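Local atomic coordinates of amidohydrolase (Xanthomonas campestris pv. campestris, PDB entry 4DZH), a protein that probably deaminates 5'-methylthioadenosine or related adenosine compounds, as a zinc-binding TIM-barrel enzyme of the ATZ/TRZ amidohydrolase family. Residues Leu16-Gly21 with Leu381-Leu386; Arg62-Pro67 with Asp412-Gly417. All blocks are in the same frame, centred on the assembly; numbering follows the deposited sequence.

Contact 1: residues Leu16-Gly21 with Leu381-Leu386; sequences LLIEAG and LVCVDL
Ile-18 and Cys-383 sit on strands of two different sheets laid face against face, their CA atoms 9.3 Å apart, with no backbone hydrogen bond from one segment to the other. What joins the strands is apolar side-chain contact, centred on Ile-18. Its two branches divide the work: the longer one, with CG1 beside the backbone N (chi1 -60°), ends in CD1 and meets CD1 of Leu-381 at 3.9 Å, the two side chains crossing at a slant. The short branch, anti to the backbone N, brings CG2 to 4.2 Å from SG of Cys-383. One isoleucine thus spans two residues two positions apart on the same face of strand 381-385. All three residues are buried. Leu-71 of strand 69-80 and Trp-414 of strand 410-415 each touch all three; Val-38 of strand 36-41 touches Leu-381. Strand 16-20 is paired with 36-41 and 63-66, and strand 381-385 lies between 69-80 and 410-415, so the contact falls between inner strands of both sheets.

Contact 2: residues Arg62-Pro67 with Asp412-Gly417; sequences RTVSRP and DVWIAG
Arg-66 and Asp-412 make the polar part of this contact, a two-bonded salt bridge between strands 63-66 and 410-415. The guanidinium presents its NE side: NE donates to OD2 of Asp-412 at 2.7 Å and NH2 to OD1 of Asp-412 at 3.0 Å, the first bond almost straight at 176°. Both oxygens lie close to the guanidinium plane, yet the nitrogens reach them from above the carboxylate plane, because the two flat groups are turned 50° against each other. A bend of the arginine chain at chi2 (-67°) folds the group back along its own strand, where NH1 donates to Ser-65 O at 3.0 Å. All three guanidinium nitrogens are therefore bonded, which should fix the rotation of the group. From the same strand, the CG1 methyl of Val-64 lies over the centre of one guanidinium face of Arg-66, 3.5 Å above its plane. On the acid side, OD1 also accepts from Gln-423 N, so the carboxylate has a further partner beyond the arginine.

Apolar contact across the segments comes from Val-64 against Trp-414. CG1 of Val-64 meets the rim of the indole, 4.0 Å from CZ2 of Trp-414. CG2 of Val-64 approaches that same Trp-414 CZ2 at 4.1 Å. The valine thus touches the tryptophan at its six-membered edge.

The two facing sheets are consistent with the small beta-sandwich domain that accompanies the TIM barrel in amidohydrolases of this family.

In the fold
Both contacts join the same two sheets, and their centres are about 6 Å apart. Strands 16-20 and 63-66 are parallel neighbours in one sheet, tied by backbone bonds between Glu-19 and both Val-64 and Arg-66; strands 381-385 and 410-415 are antiparallel neighbours in the other. Contact 1 lies between inner strands, fully buried and purely apolar. Contact 2 involves strand 63-66 at the border of its sheet, is only partly buried, and adds a charged pair to its apolar packing. Trp-414 connects them, touching Ile-18, Leu-381 and Cys-383 of contact 1 as well as Val-64 in contact 2. Both lie away from the metal sites and join N-terminal to C-terminal parts of the chain.

Contact 1: residues Leu16-Gly21 with Leu381-Leu386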
loop_
_atom_site.group_PDB
_atom_site.type_symbol
_atom_site.label_atom_id
_atom_site.label_comp_id
_atom_site.label_asym_id
_atom_site.label_seq_id
_atom_site.Cartn_x
_atom_site.Cartn_y
_atom_site.Cartn_z
ATOM N N LEU A 16 -18.495 -20.825 -20.636
ATOM C CA LEU A 16 -17.386 -19.884 -20.696
ATOM C C LEU A 16 -16.072 -20.627 -20.475
ATOM O O LEU A 16 -15.997 -21.511 -19.610
ATOM C CB LEU A 16 -17.576 -18.838 -19.588
ATOM C CG LEU A 16 -16.504 -17.783 -19.342
ATOM C CD1 LEU A 16 -16.388 -16.772 -20.491
ATOM C CD2 LEU A 16 -16.807 -17.051 -18.053
ATOM N N LEU A 17 -15.064 -20.299 -21.264
ATOM C CA LEU A 17 -13.707 -20.758 -21.022
ATOM C C LEU A 17 -12.814 -19.522 -20.858
ATOM O O LEU A 17 -12.762 -18.669 -21.746
ATOM C CB LEU A 17 -13.203 -21.601 -22.205
ATOM C CG LEU A 17 -11.774 -22.114 -22.011
ATOM C CD1 LEU A 17 -11.761 -23.185 -20.936
ATOM C CD2 LEU A 17 -11.160 -22.618 -23.286
ATOM N N ILE A 18 -12.114 -19.413 -19.738
ATOM C CA ILE A 18 -11.193 -18.289 -19.524
ATOM C C ILE A 18 -9.802 -18.842 -19.654
ATOM O O ILE A 18 -9.407 -19.669 -18.851
ATOM C CB ILE A 18 -11.351 -17.658 -18.098
ATOM C CG1 ILE A 18 -12.765 -17.146 -17.909
ATOM C CG2 ILE A 18 -10.358 -16.496 -17.887
ATOM C CD1 ILE A 18 -13.153 -16.915 -16.445
ATOM N N GLU A 19 -9.052 -18.397 -20.666
ATOM C CA GLU A 19 -7.657 -18.820 -20.794
ATOM C C GLU A 19 -6.737 -17.747 -20.252
ATOM O O GLU A 19 -6.893 -16.583 -20.604
ATOM C CB GLU A 19 -7.290 -19.102 -22.256
ATOM C CG GLU A 19 -8.182 -20.138 -22.958
ATOM C CD GLU A 19 -7.926 -20.144 -24.454
ATOM O OE1 GLU A 19 -7.214 -19.211 -24.951
ATOM O OE2 GLU A 19 -8.434 -21.074 -25.129
ATOM N N ALA A 20 -5.749 -18.160 -19.462
ATOM C CA ALA A 20 -4.846 -17.180 -18.849
ATOM C C ALA A 20 -3.378 -17.606 -18.852
ATOM O O ALA A 20 -3.051 -18.805 -18.850
ATOM C CB ALA A 20 -5.292 -16.898 -17.437
ATOM N N GLY A 21 -2.488 -16.620 -18.729
ATOM C CA GLY A 21 -1.079 -16.934 -18.616
ATOM C C GLY A 21 -0.753 -17.787 -17.404
ATOM O O GLY A 21 0.142 -18.628 -17.440
ATOM N N LEU A 381 -13.931 -15.140 -9.850
ATOM C CA LEU A 381 -12.590 -15.184 -10.439
ATOM C C LEU A 381 -12.133 -13.792 -10.822
ATOM O O LEU A 381 -12.973 -12.942 -11.178
ATOM C CB LEU A 381 -12.606 -16.037 -11.701
ATOM C CG LEU A 381 -13.107 -17.464 -11.477
ATOM C CD1 LEU A 381 -13.352 -18.164 -12.791
ATOM C CD2 LEU A 381 -12.087 -18.204 -10.656
ATOM N N VAL A 382 -10.822 -13.622 -10.790
ATOM C CA VAL A 382 -10.190 -12.339 -11.131
ATOM C C VAL A 382 -8.967 -12.570 -12.029
ATOM O O VAL A 382 -8.123 -13.438 -11.740
ATOM C CB VAL A 382 -9.779 -11.613 -9.830
ATOM C CG1 VAL A 382 -8.984 -10.319 -10.198
ATOM C CG2 VAL A 382 -11.022 -11.240 -9.045
ATOM N N CYS A 383 -8.863 -11.745 -13.076
ATOM C CA CYS A 383 -7.671 -11.683 -13.940
ATOM C C CYS A 383 -6.864 -10.467 -13.504
ATOM O O CYS A 383 -7.411 -9.364 -13.470
ATOM C CB CYS A 383 -8.063 -11.512 -15.409
ATOM S SG CYS A 383 -8.526 -13.092 -16.175
ATOM N N VAL A 384 -5.597 -10.694 -13.204
ATOM C CA VAL A 384 -4.667 -9.597 -12.851
ATOM C C VAL A 384 -3.661 -9.527 -13.994
ATOM O O VAL A 384 -2.920 -10.488 -14.192
ATOM C CB VAL A 384 -3.943 -9.893 -11.506
ATOM C CG1 VAL A 384 -3.105 -8.679 -11.103
ATOM C CG2 VAL A 384 -4.961 -10.133 -10.433
ATOM N N ASP A 385 -3.613 -8.392 -14.701
ATOM C CA ASP A 385 -2.579 -8.184 -15.739
ATOM C C ASP A 385 -1.220 -8.180 -15.076
ATOM O O ASP A 385 -1.014 -7.377 -14.171
ATOM C CB ASP A 385 -2.807 -6.850 -16.431
ATOM C CG ASP A 385 -1.735 -6.543 -17.457
ATOM O OD1 ASP A 385 -1.270 -7.500 -18.123
ATOM O OD2 ASP A 385 -1.344 -5.356 -17.559
ATOM N N LEU A 386 -0.306 -9.070 -15.459
ATOM C CA LEU A 386 1.056 -9.108 -14.911
ATOM C C LEU A 386 2.113 -8.590 -15.932
ATOM O O LEU A 386 3.325 -8.534 -15.628
ATOM C CB LEU A 386 1.421 -10.457 -14.323
ATOM C CG LEU A 386 0.630 -10.856 -13.079
ATOM C CD1 LEU A 386 1.104 -12.240 -12.659
ATOM C CD2 LEU A 386 0.802 -9.848 -11.912
#

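Contact 2: residues Arg62-Pro67 with Asp412-Gly417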
loop_
_atom_site.group_PDB
_atom_site.type_symbol
_atom_site.label_atom_id
_atom_site.label_comp_id
_atom_site.label_asym_id
_atom_site.label_seq_id
_atom_site.Cartn_x
_atom_site.Cartn_y
_atom_site.Cartn_z
ATOM N N ARG A 62 -18.591 -18.921 -25.166
ATOM C CA ARG A 62 -17.696 -17.771 -25.291
ATOM C C ARG A 62 -16.341 -18.073 -24.617
ATOM O O ARG A 62 -16.278 -18.804 -23.620
ATOM C CB ARG A 62 -18.352 -16.493 -24.728
ATOM C CG ARG A 62 -18.961 -16.656 -23.331
ATOM C CD ARG A 62 -19.565 -15.348 -22.734
ATOM N NE ARG A 62 -20.913 -15.099 -23.248
ATOM C CZ ARG A 62 -21.758 -14.185 -22.787
ATOM N NH1 ARG A 62 -22.959 -14.046 -23.358
ATOM N NH2 ARG A 62 -21.418 -13.431 -21.750
ATOM N N THR A 63 -15.261 -17.530 -25.183
ATOM C CA THR A 63 -13.917 -17.747 -24.637
ATOM C C THR A 63 -13.310 -16.391 -24.309
ATOM O O THR A 63 -13.471 -15.457 -25.091
ATOM C CB THR A 63 -12.986 -18.434 -25.656
ATOM O OG1 THR A 63 -13.480 -19.753 -25.941
ATOM C CG2 THR A 63 -11.551 -18.537 -25.124
ATOM N N VAL A 64 -12.639 -16.291 -23.152
ATOM C CA VAL A 64 -11.901 -15.088 -22.743
ATOM C C VAL A 64 -10.431 -15.442 -22.643
ATOM O O VAL A 64 -10.045 -16.328 -21.877
ATOM C CB VAL A 64 -12.421 -14.576 -21.375
ATOM C CG1 VAL A 64 -11.551 -13.415 -20.847
ATOM C CG2 VAL A 64 -13.873 -14.178 -21.494
ATOM N N SER A 65 -9.589 -14.771 -23.425
ATOM C CA SER A 65 -8.194 -15.130 -23.412
ATOM C C SER A 65 -7.387 -13.978 -22.842
ATOM O O SER A 65 -7.441 -12.857 -23.363
ATOM C CB SER A 65 -7.696 -15.454 -24.815
ATOM O OG SER A 65 -7.380 -14.264 -25.483
ATOM N N ARG A 66 -6.613 -14.281 -21.807
ATOM C CA ARG A 66 -5.802 -13.265 -21.130
ATOM C C ARG A 66 -4.432 -13.874 -20.943
ATOM O O ARG A 66 -4.080 -14.312 -19.856
ATOM C CB ARG A 66 -6.425 -12.939 -19.774
ATOM C CG ARG A 66 -7.769 -12.279 -19.862
ATOM C CD ARG A 66 -7.717 -10.874 -20.461
ATOM N NE ARG A 66 -9.052 -10.262 -20.450
ATOM C CZ ARG A 66 -9.918 -10.267 -21.468
ATOM N NH1 ARG A 66 -9.625 -10.859 -22.640
ATOM N NH2 ARG A 66 -11.103 -9.670 -21.341
ATOM N N PRO A 67 -3.655 -13.971 -22.029
ATOM C CA PRO A 67 -2.393 -14.717 -21.938
ATOM C C PRO A 67 -1.330 -14.071 -21.046
ATOM O O PRO A 67 -0.366 -14.755 -20.680
ATOM C CB PRO A 67 -1.931 -14.766 -23.389
ATOM C CG PRO A 67 -2.598 -13.594 -24.027
ATOM C CD PRO A 67 -3.908 -13.445 -23.382
ATOM N N ASP A 412 -10.311 -8.058 -15.214
ATOM C CA ASP A 412 -11.596 -8.742 -15.365
ATOM C C ASP A 412 -11.997 -9.444 -14.066
ATOM O O ASP A 412 -11.145 -9.986 -13.380
ATOM C CB ASP A 412 -11.552 -9.757 -16.516
ATOM C CG ASP A 412 -11.131 -9.117 -17.867
ATOM O OD1 ASP A 412 -12.001 -8.624 -18.631
ATOM O OD2 ASP A 412 -9.919 -9.077 -18.135
ATOM N N VAL A 413 -13.288 -9.406 -13.817
ATOM C CA VAL A 413 -13.880 -9.976 -12.610
ATOM C C VAL A 413 -15.199 -10.655 -12.940
ATOM O O VAL A 413 -16.081 -10.077 -13.624
ATOM C CB VAL A 413 -14.171 -8.852 -11.616
ATOM C CG1 VAL A 413 -14.949 -9.409 -10.413
ATOM C CG2 VAL A 413 -12.867 -8.217 -11.188
ATOM N N TRP A 414 -15.354 -11.874 -12.436
ATOM C CA TRP A 414 -16.617 -12.608 -12.534
ATOM C C TRP A 414 -17.057 -13.013 -11.141
ATOM O O TRP A 414 -16.212 -13.378 -10.309
ATOM C CB TRP A 414 -16.446 -13.898 -13.322
ATOM C CG TRP A 414 -16.020 -13.731 -14.750
ATOM C CD1 TRP A 414 -16.835 -13.755 -15.864
ATOM C CD2 TRP A 414 -14.687 -13.560 -15.230
ATOM N NE1 TRP A 414 -16.079 -13.611 -17.009
ATOM C CE2 TRP A 414 -14.761 -13.509 -16.653
ATOM C CE3 TRP A 414 -13.437 -13.474 -14.610
ATOM C CZ2 TRP A 414 -13.631 -13.318 -17.446
ATOM C CZ3 TRP A 414 -12.296 -13.289 -15.425
ATOM C CH2 TRP A 414 -12.414 -13.225 -16.818
ATOM N N ILE A 415 -18.374 -12.977 -10.916
ATOM C CA ILE A 415 -18.995 -13.453 -9.666
ATOM C C ILE A 415 -20.089 -14.427 -10.082
ATOM O O ILE A 415 -21.029 -14.069 -10.827
ATOM C CB ILE A 415 -19.600 -12.322 -8.800
ATOM C CG1 ILE A 415 -18.513 -11.292 -8.463
ATOM C CG2 ILE A 415 -20.275 -12.888 -7.491
ATOM C CD1 ILE A 415 -18.990 -10.185 -7.473
ATOM N N ALA A 416 -19.942 -15.657 -9.612
ATOM C CA ALA A 416 -20.836 -16.763 -10.061
ATOM C C ALA A 416 -20.867 -16.836 -11.605
ATOM O O ALA A 416 -21.924 -17.068 -12.228
ATOM C CB ALA A 416 -22.234 -16.591 -9.484
ATOM N N GLY A 417 -19.700 -16.607 -12.210
ATOM C CA GLY A 417 -19.546 -16.678 -13.643
ATOM C C GLY A 417 -20.136 -15.509 -14.419
ATOM O O GLY A 417 -20.055 -15.516 -15.647
#